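Local coordinates for protein putative phosphinothricin acetyltransferase YwnH (Bacillus subtilis, PDB 1VHS) that probably inactivates the antibiotic and herbicide phosphinothricin by transferring an acetyl group to it from acetyl-CoA, as a member of the GNAT superfamily, at residues Ala18-Asn21 and Ser22-Ser26. Residues are numbered along the deposited sequence; the frame is centred on the assembly and turned at random.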
loop_
_atom_site.group_PDB
_atom_site.type_symbol
_atom_site.label_atom_id
_atom_site.label_comp_id
_atom_site.label_asym_id
_atom_site.label_seq_id
_atom_site.Cartn_x
_atom_site.Cartn_y
_atom_site.Cartn_z
ATOM N N ALA A 18 2.877 -9.845 9.287
ATOM C CA ALA A 18 4.212 -10.397 9.115
ATOM C C ALA A 18 4.900 -9.745 7.915
ATOM O O ALA A 18 6.073 -9.375 7.990
ATOM C CB ALA A 18 4.133 -11.907 8.922
ATOM N N ILE A 19 4.169 -9.608 6.811
ATOM C CA ILE A 19 4.718 -8.989 5.608
ATOM C C ILE A 19 5.069 -7.537 5.927
ATOM O O ILE A 19 6.129 -7.040 5.544
ATOM C CB ILE A 19 3.705 -9.037 4.441
ATOM C CG1 ILE A 19 3.585 -10.479 3.937
ATOM C CG2 ILE A 19 4.132 -8.077 3.315
ATOM C CD1 ILE A 19 2.544 -10.678 2.860
ATOM N N TYR A 20 4.168 -6.870 6.635
ATOM C CA TYR A 20 4.376 -5.485 7.034
ATOM C C TYR A 20 5.681 -5.379 7.828
ATOM O O TYR A 20 6.528 -4.535 7.540
ATOM C CB TYR A 20 3.202 -5.029 7.895
ATOM C CG TYR A 20 3.295 -3.597 8.360
ATOM C CD1 TYR A 20 2.971 -2.543 7.505
ATOM C CD2 TYR A 20 3.692 -3.295 9.661
ATOM C CE1 TYR A 20 3.036 -1.224 7.935
ATOM C CE2 TYR A 20 3.764 -1.979 10.105
ATOM C CZ TYR A 20 3.433 -0.949 9.236
ATOM O OH TYR A 20 3.506 0.350 9.667
ATOM N N ASN A 21 5.845 -6.250 8.821
ATOM C CA ASN A 21 7.050 -6.238 9.648
ATOM C C ASN A 21 8.336 -6.567 8.910
ATOM O O ASN A 21 9.408 -6.085 9.280
ATOM C CB ASN A 21 6.902 -7.194 10.837
ATOM C CG ASN A 21 5.935 -6.677 11.878
ATOM O OD1 ASN A 21 5.776 -5.467 12.045
ATOM N ND2 ASN A 21 5.297 -7.588 12.600
ATOM N N SER A 22 8.245 -7.382 7.867
ATOM C CA SER A 22 9.439 -7.746 7.122
ATOM C C SER A 22 10.026 -6.539 6.393
ATOM O O SER A 22 11.200 -6.545 6.026
ATOM C CB SER A 22 9.127 -8.858 6.117
ATOM O OG SER A 22 8.253 -8.393 5.105
ATOM N N THR A 23 9.212 -5.504 6.195
ATOM C CA THR A 23 9.660 -4.297 5.500
ATOM C C THR A 23 10.197 -3.204 6.432
ATOM O O THR A 23 10.847 -2.261 5.980
ATOM C CB THR A 23 8.519 -3.667 4.673
ATOM O OG1 THR A 23 7.574 -3.050 5.559
ATOM C CG2 THR A 23 7.807 -4.726 3.839
ATOM N N ILE A 24 9.935 -3.329 7.727
ATOM C CA ILE A 24 10.374 -2.318 8.686
ATOM C C ILE A 24 11.883 -2.080 8.728
ATOM O O ILE A 24 12.334 -0.932 8.773
ATOM C CB ILE A 24 9.877 -2.661 10.111
ATOM C CG1 ILE A 24 8.346 -2.625 10.139
ATOM C CG2 ILE A 24 10.454 -1.673 11.123
ATOM C CD1 ILE A 24 7.737 -2.920 11.498
ATOM N N ALA A 25 12.657 -3.159 8.706
ATOM C CA ALA A 25 14.113 -3.068 8.757
ATOM C C ALA A 25 14.718 -2.144 7.701
ATOM O O ALA A 25 15.558 -1.297 8.016
ATOM C CB ALA A 25 14.722 -4.461 8.630
ATOM N N SER A 26 14.295 -2.310 6.451
ATOM C CA SER A 26 14.818 -1.498 5.358
ATOM C C SER A 26 14.421 -0.031 5.466
ATOM O O SER A 26 15.003 0.817 4.792
ATOM C CB SER A 26 14.334 -2.048 4.013
ATOM O OG SER A 26 12.931 -1.899 3.883
HETATM O O HOH W 1 12.081 -5.807 9.404
#
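Ser22 and Thr23 turn their hydroxyls back onto the preceding residues of helix 13-24, where each donates to the carbonyl three residues earlier. Ser22 OG reaches Ile19 O at 2.6 Å, and Thr23 OG1 meets Tyr20 O at 2.7 Å. In both residues the oxygen sits between the backbone N and the carbonyl carbon (chi1 67° and 73°), which aims it back along the helix. Tyr20 O is gripped twice, because Thr23 N also donates to it, from well above the carbonyl plane, whereas OG1 approaches only 16° out of that plane. Ser22 OG is also hydrogen-bonded to Glu91 N, linking this part of the helix to the loop after strand 82-89.

The backbone bonds change span here. Ser22 N still reaches Ala18 O at 3.0 Å, four residues back, and also bonds weakly to Ile19 O, but Thr23 N and Ile24 N bond three residues back, to Tyr20 O and Asn21 O, so the span shortens by one residue. Next, a water donates to Asn21 O and accepts from Ala25 N, standing in for a direct helical bond, and Ser26 OG returns to Thr23 O.

Van der Waals contacts are fewer. Ile24 runs alongside Asn21, its CD1 3.3 Å from Asn21 OD1, an oxygen that accepts from Val36 N. The same methyl makes an apolar contact, lying obliquely 4.3 Å from CE2 of the Tyr20 ring, whose hydroxyl bonds Asp32 and Thr30.

Within the GNAT fold, this part of helix 13-24 packs against the central sheet: Ile19 rests on strand 64-72, and Ile19, Tyr20 and Thr23 touch Tyr88 of strand 82-89, a predicted acetyl-CoA-binding residue.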